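PDB 3SQR: laccase, which probably oxidises phenolic substrates such as hydroquinones at the expense of dioxygen, which is reduced to water at its copper centres, and serves in lignin breakdown. Local coordinates for residues 79-84 with 227-232; 232-237 with 250-255; 323-328 with 342-347. All blocks are in the same frame, centred on the assembly; numbering follows the deposited sequence. Where two conformers were deposited one is given.

Contact 1: residues 79-84 with 227-232; sequences ITPDGY and NTLMNG. With NAG (2-acetamido-2-deoxy-beta-D-glucopyranose), chain C.
Pro81 and Asp82, in the turn between strands 67-79 and 86-91, lie over strand 227-230 and the loop that follows it, Pro81 coming nearest to Gly232 with 6.1 Å between their CA atoms. The touch joins two cupredoxin-type beta-sandwich domains of the multicopper oxidase fold: 227-230 is an outermost strand of its sheet, and the turn belongs to the preceding domain. Asp82 shapes that turn as an Asx turn, its OD1 accepting from Tyr84 N at 3.1 Å from above the carboxylate plane. On the flank of the turn, Pro81 CB rests 3.9 Å from Leu229 CD2, and the same methyl also touches Asp82 CB, so an apolar patch sits beside the polar pair. Gly232, whose own backbone angles call for glycine, brings its O to 3.3 Å from Pro81 CB. Asp82 CG stands between its backbone N and carbonyl carbon (chi1 63°), leading OD2 to the amide of Asn227, whose other proton can serve Thr235 O. His207 also bonds OD2. The carboxylate and amide are nearly coplanar, and Asn227 ND2 reaches the anti side of Asp82 OD2 at 2.9 Å, almost straight at 176°.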
loop_
_atom_site.group_PDB
_atom_site.type_symbol
_atom_site.label_atom_id
_atom_site.label_comp_id
_atom_site.label_asym_id
_atom_site.label_seq_id
_atom_site.Cartn_x
_atom_site.Cartn_y
_atom_site.Cartn_z
ATOM N N ILE A 79 8.249 18.227 -11.199
ATOM C CA ILE A 79 9.283 17.990 -10.214
ATOM C C ILE A 79 10.567 17.423 -10.831
ATOM O O ILE A 79 10.561 16.868 -11.938
ATOM C CB ILE A 79 8.716 17.082 -9.122
ATOM C CG1 ILE A 79 8.216 15.783 -9.728
ATOM C CG2 ILE A 79 7.571 17.758 -8.358
ATOM C CD1 ILE A 79 8.108 14.673 -8.597
ATOM N N THR A 80 11.639 17.526 -10.066
ATOM C CA THR A 80 12.913 16.986 -10.420
ATOM C C THR A 80 13.490 16.210 -9.266
ATOM O O THR A 80 14.384 16.674 -8.571
ATOM C CB THR A 80 13.902 18.117 -10.836
ATOM O OG1 THR A 80 13.247 18.952 -11.765
ATOM C CG2 THR A 80 15.156 17.523 -11.442
ATOM N N PRO A 81 13.067 14.926 -9.115
ATOM C CA PRO A 81 13.439 14.160 -7.913
ATOM C C PRO A 81 14.787 13.546 -7.998
ATOM O O PRO A 81 15.386 13.252 -6.972
ATOM C CB PRO A 81 12.360 13.076 -7.843
ATOM C CG PRO A 81 11.833 12.994 -9.269
ATOM C CD PRO A 81 11.916 14.341 -9.821
ATOM N N ASP A 82 15.264 13.350 -9.242
ATOM C CA ASP A 82 16.487 12.598 -9.533
ATOM C C ASP A 82 17.315 13.236 -10.634
ATOM O O ASP A 82 18.072 12.537 -11.295
ATOM C CB ASP A 82 16.179 11.141 -9.927
ATOM C CG ASP A 82 15.375 11.042 -11.195
ATOM O OD1 ASP A 82 14.918 12.070 -11.703
ATOM O OD2 ASP A 82 15.112 9.943 -11.709
ATOM N N GLY A 83 17.215 14.547 -10.772
ATOM C CA GLY A 83 17.903 15.253 -11.853
ATOM C C GLY A 83 17.185 15.179 -13.174
ATOM O O GLY A 83 17.711 15.687 -14.148
ATOM N N TYR A 84 16.016 14.527 -13.256
ATOM C CA TYR A 84 15.198 14.539 -14.434
ATOM C C TYR A 84 13.872 15.186 -14.181
ATOM O O TYR A 84 13.085 14.772 -13.317
ATOM C CB TYR A 84 14.960 13.082 -14.968
ATOM C CG TYR A 84 14.407 13.079 -16.362
ATOM C CD1 TYR A 84 13.079 13.353 -16.597
ATOM C CD2 TYR A 84 15.258 12.865 -17.489
ATOM C CE1 TYR A 84 12.570 13.385 -17.830
ATOM C CE2 TYR A 84 14.730 12.966 -18.787
ATOM C CZ TYR A 84 13.408 13.196 -18.950
ATOM O OH TYR A 84 12.759 13.344 -20.153
ATOM N N ASN A 227 14.221 4.795 -13.624
ATOM C CA ASN A 227 15.013 4.918 -12.442
ATOM C C ASN A 227 14.211 4.373 -11.241
ATOM O O ASN A 227 13.172 3.739 -11.439
ATOM C CB ASN A 227 15.397 6.382 -12.192
ATOM C CG ASN A 227 16.698 6.524 -11.465
ATOM O OD1 ASN A 227 17.421 5.563 -11.245
ATOM N ND2 ASN A 227 17.017 7.803 -11.062
ATOM N N THR A 228 14.766 4.563 -10.068
ATOM C CA THR A 228 14.095 4.286 -8.776
ATOM C C THR A 228 14.296 5.516 -7.898
ATOM O O THR A 228 15.199 6.304 -8.151
ATOM C CB THR A 228 14.651 3.057 -8.081
ATOM O OG1 THR A 228 15.989 3.327 -7.623
ATOM C CG2 THR A 228 14.662 1.814 -9.047
ATOM N N LEU A 229 13.485 5.648 -6.844
ATOM C CA LEU A 229 13.674 6.703 -5.824
ATOM C C LEU A 229 13.650 6.075 -4.488
ATOM O O LEU A 229 12.902 5.114 -4.238
ATOM C CB LEU A 229 12.586 7.736 -5.864
ATOM C CG LEU A 229 12.416 8.528 -7.169
ATOM C CD1 LEU A 229 11.196 9.374 -7.080
ATOM C CD2 LEU A 229 13.595 9.377 -7.445
ATOM N N MET A 230 14.514 6.609 -3.624
ATOM C CA MET A 230 14.498 6.264 -2.242
ATOM C C MET A 230 14.155 7.510 -1.479
ATOM O O MET A 230 14.877 8.498 -1.481
ATOM C CB MET A 230 15.858 5.711 -1.774
ATOM C CG MET A 230 15.846 5.241 -0.384
ATOM S SD MET A 230 17.358 4.345 0.114
ATOM C CE MET A 230 17.288 2.878 -0.912
ATOM N N ASN A 231 13.038 7.438 -0.775
ATOM C CA ASN A 231 12.423 8.576 -0.153
ATOM C C ASN A 231 12.399 9.776 -1.048
ATOM O O ASN A 231 12.678 10.875 -0.609
ATOM C CB ASN A 231 13.053 8.893 1.184
ATOM C CG ASN A 231 12.014 9.341 2.175
ATOM O OD1 ASN A 231 10.919 8.784 2.251
ATOM N ND2 ASN A 231 12.339 10.348 2.911
ATOM N N GLY A 232 12.033 9.551 -2.305
ATOM C CA GLY A 232 11.791 10.622 -3.224
ATOM C C GLY A 232 13.007 11.127 -3.980
ATOM O O GLY A 232 12.872 12.052 -4.720
HETATM C C1 NAG C . 11.434 10.898 3.880
HETATM C C2 NAG C . 12.138 11.257 5.185
HETATM C C3 NAG C . 11.077 11.740 6.154
HETATM C C4 NAG C . 10.299 12.925 5.600
HETATM C C5 NAG C . 9.860 12.659 4.124
HETATM C C6 NAG C . 9.729 13.953 3.360
HETATM C C7 NAG C . 13.885 10.052 6.348
HETATM C C8 NAG C . 14.332 8.792 7.070
HETATM N N2 NAG C . 12.667 10.093 5.829
HETATM O O3 NAG C . 11.620 12.056 7.414
HETATM O O4 NAG C . 9.130 13.159 6.408
HETATM O O5 NAG C . 10.858 12.045 3.349
HETATM O O6 NAG C . 8.972 13.730 2.169
HETATM O O7 NAG C . 14.612 11.043 6.223
#

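Contact 2: residues 232-237 with 250-255; sequences GTNTFD and GKKFEL. With NAG (2-acetamido-2-deoxy-beta-D-glucopyranose), chain K; NAG (2-acetamido-2-deoxy-beta-D-glucopyranose), chain C; SO4 (sulfate ion), chain M.
Thr233 OG1 donates to Lys251 O at 2.6 Å, in the carbonyl plane, and this short bond ties the loop after strand 227-230 to the approach of strand 254-256 in the second cupredoxin-type domain. With OG1 anti to the backbone N (chi1 -167°), the methyl CG2 is left to lie against the backbone of Phe253, 3.3 Å from its N. Threonine suits the place because one branch bonds while the other packs. Further along, the side chains of Asn234 and Lys252 run side by side, and Lys252 NZ meets Asn234 OD1 on a lone pair in the carbonyl plane at 2.8 Å. The lysine chain bends at chi2, which brings its ammonium back to the loop. Gly250, with no side chain, brings its CA to 3.2 Å from Asn234 O in a CA-H...O contact, a closeness that suits glycine.

The next shell fixes these groups. Pro81 O is a further hydrogen-bond partner of Thr233 OG1. Asn234 OD1 also accepts from Thr235 N, while its ND2 serves Thr228 O and Asn342 O; Lys252 NZ has a further partner in Thr344 OG1. Waters complete the join, one between Thr233 O and Phe253 N, another between the Thr233 hydroxyl and Lys251 N. At the outer side Lys251 NZ holds a sulfate ion, probably from the crystallisation liquor, which Arg348 grips too. The sugar carried by Asn231 sets its acetyl group at the edge of the Phe253 ring, and that carried by Asn342 takes a hydrogen bond through its O7 from Thr235 OG1 at 2.7 Å.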
loop_
_atom_site.group_PDB
_atom_site.type_symbol
_atom_site.label_atom_id
_atom_site.label_comp_id
_atom_site.label_asym_id
_atom_site.label_seq_id
_atom_site.Cartn_x
_atom_site.Cartn_y
_atom_site.Cartn_z
ATOM N N GLY A 232 12.033 9.551 -2.305
ATOM C CA GLY A 232 11.791 10.622 -3.224
ATOM C C GLY A 232 13.007 11.127 -3.980
ATOM O O GLY A 232 12.872 12.052 -4.720
ATOM N N THR A 233 14.168 10.517 -3.773
ATOM C CA THR A 233 15.387 10.973 -4.477
ATOM C C THR A 233 16.280 9.868 -4.975
ATOM O O THR A 233 16.239 8.748 -4.468
ATOM C CB THR A 233 16.136 11.967 -3.569
ATOM O OG1 THR A 233 17.112 12.625 -4.356
ATOM C CG2 THR A 233 16.760 11.230 -2.414
ATOM N N ASN A 234 17.085 10.184 -5.999
ATOM C CA ASN A 234 18.147 9.340 -6.431
ATOM C C ASN A 234 19.058 10.122 -7.373
ATOM O O ASN A 234 18.722 11.240 -7.781
ATOM C CB ASN A 234 17.620 8.102 -7.166
ATOM C CG ASN A 234 18.565 6.925 -7.111
ATOM O OD1 ASN A 234 19.715 7.055 -6.696
ATOM N ND2 ASN A 234 18.048 5.720 -7.451
ATOM N N THR A 235 20.233 9.557 -7.600
ATOM C CA THR A 235 21.104 10.011 -8.658
ATOM C C THR A 235 20.530 9.641 -10.009
ATOM O O THR A 235 19.653 8.769 -10.147
ATOM C CB THR A 235 22.454 9.389 -8.516
ATOM O OG1 THR A 235 22.346 7.938 -8.422
ATOM C CG2 THR A 235 23.174 9.969 -7.341
ATOM N N PHE A 236 20.999 10.304 -11.051
ATOM C CA PHE A 236 20.777 9.821 -12.392
ATOM C C PHE A 236 21.863 10.475 -13.268
ATOM O O PHE A 236 22.117 11.664 -13.140
ATOM C CB PHE A 236 19.417 10.211 -12.904
ATOM C CG PHE A 236 19.011 9.521 -14.158
ATOM C CD1 PHE A 236 18.643 8.178 -14.135
ATOM C CD2 PHE A 236 18.921 10.200 -15.366
ATOM C CE1 PHE A 236 18.258 7.526 -15.329
ATOM C CE2 PHE A 236 18.567 9.567 -16.559
ATOM C CZ PHE A 236 18.187 8.232 -16.543
ATOM N N ASP A 237 22.429 9.684 -14.171
ATOM C CA ASP A 237 23.498 10.187 -15.030
ATOM C C ASP A 237 22.907 10.866 -16.222
ATOM O O ASP A 237 22.386 10.223 -17.151
ATOM C CB ASP A 237 24.402 9.022 -15.436
ATOM C CG ASP A 237 25.631 9.472 -16.237
ATOM O OD1 ASP A 237 25.719 10.669 -16.570
ATOM O OD2 ASP A 237 26.498 8.587 -16.448
ATOM N N GLY A 250 20.869 14.852 -9.421
ATOM C CA GLY A 250 20.144 13.987 -8.493
ATOM C C GLY A 250 21.085 13.591 -7.398
ATOM O O GLY A 250 22.268 13.369 -7.644
ATOM N N LYS A 251 20.552 13.417 -6.207
ATOM C CA LYS A 251 21.310 13.040 -5.062
ATOM C C LYS A 251 20.726 11.814 -4.411
ATOM O O LYS A 251 19.519 11.657 -4.348
ATOM C CB LYS A 251 21.368 14.177 -4.009
ATOM C CG LYS A 251 22.505 15.170 -4.204
ATOM C CD LYS A 251 22.706 16.115 -2.961
ATOM C CE LYS A 251 23.407 15.424 -1.739
ATOM N NZ LYS A 251 23.930 16.478 -0.816
ATOM N N LYS A 252 21.615 10.979 -3.886
ATOM C CA LYS A 252 21.239 9.849 -3.090
ATOM C C LYS A 252 20.503 10.319 -1.875
ATOM O O LYS A 252 20.860 11.344 -1.223
ATOM C CB LYS A 252 22.428 9.054 -2.604
ATOM C CG LYS A 252 23.133 8.244 -3.709
ATOM C CD LYS A 252 22.189 7.293 -4.447
ATOM C CE LYS A 252 22.904 6.313 -5.378
ATOM N NZ LYS A 252 21.922 5.429 -6.178
ATOM N N PHE A 253 19.450 9.565 -1.563
ATOM C CA PHE A 253 18.824 9.626 -0.269
ATOM C C PHE A 253 19.913 9.510 0.797
ATOM O O PHE A 253 20.825 8.723 0.659
ATOM C CB PHE A 253 17.909 8.443 -0.058
ATOM C CG PHE A 253 17.442 8.269 1.360
ATOM C CD1 PHE A 253 16.581 9.208 1.928
ATOM C CD2 PHE A 253 17.883 7.209 2.156
ATOM C CE1 PHE A 253 16.114 9.076 3.217
ATOM C CE2 PHE A 253 17.434 7.067 3.490
ATOM C CZ PHE A 253 16.546 8.029 4.028
ATOM N N GLU A 254 19.799 10.303 1.827
ATOM C CA GLU A 254 20.780 10.235 2.913
ATOM C C GLU A 254 20.086 10.198 4.222
ATOM O O GLU A 254 19.075 10.919 4.413
ATOM C CB GLU A 254 21.692 11.458 2.857
ATOM C CG GLU A 254 22.898 11.401 3.790
ATOM C CD GLU A 254 22.642 11.850 5.216
ATOM O OE1 GLU A 254 21.613 12.519 5.461
ATOM O OE2 GLU A 254 23.485 11.525 6.097
ATOM N N LEU A 255 20.656 9.439 5.139
ATOM C CA LEU A 255 20.143 9.211 6.462
ATOM C C LEU A 255 21.371 9.284 7.401
ATOM O O LEU A 255 22.348 8.622 7.114
ATOM C CB LEU A 255 19.545 7.798 6.550
ATOM C CG LEU A 255 19.013 7.393 7.919
ATOM C CD1 LEU A 255 18.060 8.431 8.600
ATOM C CD2 LEU A 255 18.442 5.970 7.906
HETATM C C1 NAG K . 24.669 3.328 -10.918
HETATM C C2 NAG K . 25.538 4.551 -11.036
HETATM C C3 NAG K . 26.803 4.212 -11.863
HETATM C C4 NAG K . 27.456 3.008 -11.189
HETATM C C5 NAG K . 26.494 1.839 -11.221
HETATM C C6 NAG K . 27.087 0.644 -10.500
HETATM C C7 NAG K . 24.231 6.592 -10.862
HETATM C C8 NAG K . 23.386 7.597 -11.566
HETATM N N2 NAG K . 24.732 5.589 -11.614
HETATM O O3 NAG K . 27.654 5.336 -11.868
HETATM O O4 NAG K . 28.599 2.568 -11.854
HETATM O O5 NAG K . 25.395 2.211 -10.455
HETATM O O6 NAG K . 26.003 -0.216 -10.274
HETATM O O7 NAG K . 24.412 6.708 -9.629
HETATM C C1 NAG C . 11.434 10.898 3.880
HETATM C C2 NAG C . 12.138 11.257 5.185
HETATM C C3 NAG C . 11.077 11.740 6.154
HETATM C C4 NAG C . 10.299 12.925 5.600
HETATM C C5 NAG C . 9.860 12.659 4.124
HETATM C C6 NAG C . 9.729 13.953 3.360
HETATM C C7 NAG C . 13.885 10.052 6.348
HETATM C C8 NAG C . 14.332 8.792 7.070
HETATM N N2 NAG C . 12.667 10.093 5.829
HETATM O O3 NAG C . 11.620 12.056 7.414
HETATM O O4 NAG C . 9.130 13.159 6.408
HETATM O O5 NAG C . 10.858 12.045 3.349
HETATM O O6 NAG C . 8.972 13.730 2.169
HETATM O O7 NAG C . 14.612 11.043 6.223
HETATM S S SO4 M . 24.572 14.224 1.737
HETATM O O1 SO4 M . 25.177 15.449 1.237
HETATM O O2 SO4 M . 23.139 14.275 1.423
HETATM O O3 SO4 M . 25.144 13.059 1.083
HETATM O O4 SO4 M . 24.785 14.148 3.192
HETATM O O HOH W 1 18.587 7.564 -3.388
HETATM O O HOH W 2 17.859 14.586 -6.187
HETATM O O HOH W 3 20.663 13.456 -11.892
HETATM O O HOH W 4 23.031 12.318 -10.108
#

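Contact 3: residues 323-328 with 342-347; sequences NYWIRG and NATGIL. With NAG (2-acetamido-2-deoxy-beta-D-glucopyranose), chain K.
The six-membered end of the Trp325 indole leans across the backbone of 344-346, its edge atom CE3 coming within 3.1 Å of Gly345 O, close to the ring plane. Thr344 and Ile346 project on the indole's face of the sheet, and the indole settles over the Gly345 backbone between these two bumps. Trp325 CZ3 lies 3.5 Å from Thr344 OG1 on one flank and 4.0 Å from Ile346 CG1 on the other. The Thr344 hydroxyl is hydrogen-bonded to Lys252 NZ. On the same face Trp325 CB lies above one face of the Arg327 guanidinium, offset toward its rim, and Arg327 NE forms a salt bridge with Asp281.

Strands 323-327 and 344-348 are antiparallel neighbours in a sheet of the second cupredoxin-type domain. Tyr324 and Leu347, like Ile326 and Gly345, form hydrogen-bonded pairs, with Ile326 N reaching Gly345 O at 2.7 Å.

The opposite face, with Tyr324, Ile326 and Leu347, is largely apolar. Here Gly345 presents only backbone, and Ile326 CB packs on it, 3.7 Å from Gly345 O. Ile326 CG1 meets Leu347 CB at 3.9 Å, the two chains crossing at about a right angle. With CG1 beside the backbone N (chi1 -58°), Ile326 swings CD1 over the Ile346-Leu347 peptide. Met230 and Leu255 add to this layer, while Leu347 CB also faces Tyr324 CB at 4.2 Å. Past the strand end Ala343, centre of an inverse gamma turn, offers its O to Gly328 N at 2.7 Å.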
loop_
_atom_site.group_PDB
_atom_site.type_symbol
_atom_site.label_atom_id
_atom_site.label_comp_id
_atom_site.label_asym_id
_atom_site.label_seq_id
_atom_site.Cartn_x
_atom_site.Cartn_y
_atom_site.Cartn_z
ATOM N N ASN A 323 30.275 5.804 6.222
ATOM C CA ASN A 323 29.195 5.791 5.243
ATOM C C ASN A 323 28.886 4.361 4.864
ATOM O O ASN A 323 29.775 3.527 4.641
ATOM C CB ASN A 323 29.645 6.585 4.027
ATOM C CG ASN A 323 30.105 7.936 4.399
ATOM O OD1 ASN A 323 29.448 8.608 5.179
ATOM N ND2 ASN A 323 31.298 8.328 3.931
ATOM N N TYR A 324 27.603 4.028 4.768
ATOM C CA TYR A 324 27.209 2.683 4.431
ATOM C C TYR A 324 26.147 2.794 3.351
ATOM O O TYR A 324 25.333 3.776 3.347
ATOM C CB TYR A 324 26.629 1.953 5.650
ATOM C CG TYR A 324 27.630 1.711 6.720
ATOM C CD1 TYR A 324 27.870 2.644 7.662
ATOM C CD2 TYR A 324 28.373 0.523 6.741
ATOM C CE1 TYR A 324 28.855 2.405 8.668
ATOM C CE2 TYR A 324 29.358 0.278 7.728
ATOM C CZ TYR A 324 29.568 1.222 8.681
ATOM O OH TYR A 324 30.511 1.020 9.665
ATOM N N TRP A 325 26.197 1.852 2.424
ATOM C CA TRP A 325 25.152 1.799 1.420
ATOM C C TRP A 325 23.833 1.360 2.044
ATOM O O TRP A 325 23.772 0.397 2.844
ATOM C CB TRP A 325 25.476 0.822 0.323
ATOM C CG TRP A 325 26.423 1.350 -0.632
ATOM C CD1 TRP A 325 27.674 0.890 -0.858
ATOM C CD2 TRP A 325 26.216 2.479 -1.503
ATOM N NE1 TRP A 325 28.271 1.646 -1.855
ATOM C CE2 TRP A 325 27.409 2.647 -2.247
ATOM C CE3 TRP A 325 25.140 3.355 -1.724
ATOM C CZ2 TRP A 325 27.573 3.692 -3.204
ATOM C CZ3 TRP A 325 25.282 4.384 -2.657
ATOM C CH2 TRP A 325 26.505 4.542 -3.399
ATOM N N ILE A 326 22.771 2.039 1.618
ATOM C CA ILE A 326 21.379 1.602 1.927
ATOM C C ILE A 326 20.906 0.994 0.641
ATOM O O ILE A 326 20.927 1.629 -0.411
ATOM C CB ILE A 326 20.436 2.718 2.437
ATOM C CG1 ILE A 326 20.978 3.421 3.726
ATOM C CG2 ILE A 326 18.973 2.137 2.645
ATOM C CD1 ILE A 326 20.242 4.757 4.036
ATOM N N ARG A 327 20.541 -0.284 0.699
ATOM C CA ARG A 327 20.268 -1.046 -0.494
ATOM C C ARG A 327 18.787 -1.321 -0.625
ATOM O O ARG A 327 18.213 -1.953 0.247
ATOM C CB ARG A 327 21.040 -2.373 -0.446
ATOM C CG ARG A 327 22.546 -2.083 -0.514
ATOM C CD ARG A 327 23.347 -3.260 -0.774
ATOM N NE ARG A 327 24.747 -2.942 -0.510
ATOM C CZ ARG A 327 25.658 -2.599 -1.430
ATOM N NH1 ARG A 327 25.353 -2.484 -2.723
ATOM N NH2 ARG A 327 26.906 -2.344 -1.032
ATOM N N GLY A 328 18.170 -0.826 -1.674
ATOM C CA GLY A 328 16.807 -1.286 -1.949
ATOM C C GLY A 328 16.784 -2.732 -2.408
ATOM O O GLY A 328 15.787 -3.409 -2.278
ATOM N N ASN A 342 21.135 0.906 -8.955
ATOM C CA ASN A 342 21.149 2.245 -8.324
ATOM C C ASN A 342 20.012 2.537 -7.375
ATOM O O ASN A 342 19.849 3.675 -6.930
ATOM C CB ASN A 342 21.245 3.340 -9.357
ATOM C CG ASN A 342 22.388 3.161 -10.346
ATOM O OD1 ASN A 342 22.151 2.704 -11.483
ATOM N ND2 ASN A 342 23.606 3.508 -9.956
ATOM N N ALA A 343 19.276 1.479 -6.998
ATOM C CA ALA A 343 18.214 1.593 -5.958
ATOM C C ALA A 343 18.891 1.523 -4.604
ATOM O O ALA A 343 18.794 0.539 -3.904
ATOM C CB ALA A 343 17.195 0.470 -6.108
ATOM N N THR A 344 19.572 2.605 -4.258
ATOM C CA THR A 344 20.392 2.695 -3.100
ATOM C C THR A 344 20.309 4.120 -2.552
ATOM O O THR A 344 19.901 5.067 -3.255
ATOM C CB THR A 344 21.908 2.443 -3.406
ATOM O OG1 THR A 344 22.397 3.410 -4.334
ATOM C CG2 THR A 344 22.106 1.011 -3.963
ATOM N N GLY A 345 20.740 4.227 -1.322
ATOM C CA GLY A 345 20.940 5.489 -0.630
ATOM C C GLY A 345 22.174 5.361 0.251
ATOM O O GLY A 345 22.872 4.363 0.188
ATOM N N ILE A 346 22.412 6.385 1.031
ATOM C CA ILE A 346 23.593 6.491 1.867
ATOM C C ILE A 346 23.238 6.789 3.287
ATOM O O ILE A 346 22.489 7.757 3.603
ATOM C CB ILE A 346 24.539 7.648 1.356
ATOM C CG1 ILE A 346 24.994 7.392 -0.057
ATOM C CG2 ILE A 346 25.709 7.769 2.283
ATOM C CD1 ILE A 346 25.785 8.579 -0.684
ATOM N N LEU A 347 23.767 5.939 4.182
ATOM C CA LEU A 347 23.755 6.125 5.581
ATOM C C LEU A 347 25.117 6.722 5.993
ATOM O O LEU A 347 26.119 6.177 5.598
ATOM C CB LEU A 347 23.628 4.786 6.259
ATOM C CG LEU A 347 23.628 4.869 7.787
ATOM C CD1 LEU A 347 22.345 5.487 8.288
ATOM C CD2 LEU A 347 23.804 3.478 8.355
HETATM C C1 NAG K . 24.669 3.328 -10.918
HETATM C C2 NAG K . 25.538 4.551 -11.036
HETATM C C3 NAG K . 26.803 4.212 -11.863
HETATM C C4 NAG K . 27.456 3.008 -11.189
HETATM C C5 NAG K . 26.494 1.839 -11.221
HETATM C C6 NAG K . 27.087 0.644 -10.500
HETATM C C7 NAG K . 24.231 6.592 -10.862
HETATM C C8 NAG K . 23.386 7.597 -11.566
HETATM N N2 NAG K . 24.732 5.589 -11.614
HETATM O O3 NAG K . 27.654 5.336 -11.868
HETATM O O4 NAG K . 28.599 2.568 -11.854
HETATM O O5 NAG K . 25.395 2.211 -10.455
HETATM O O6 NAG K . 26.003 -0.216 -10.274
HETATM O O7 NAG K . 24.412 6.708 -9.629
#

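How the contacts relate
Contact 3 is the regular sheet pairing, buried and held by backbone bonds and apolar side chains. Contact 2, partly buried, lies beside it: strand 254-256 neighbours 344-348 in that sheet, and Phe253 O probably hydrogen-bonds to Ile346 N, yet its own two segments meet largely through side-chain and water bonds. Contact 1, buried but between domains, relies on one charged-polar pair and a small apolar patch. It shares Gly232 with contact 2, a polar crossing that joins both its neighbours. Met230 packs on Ile326 and Gly345, linking contacts 1 and 3 directly. All three lie away from the copper sites.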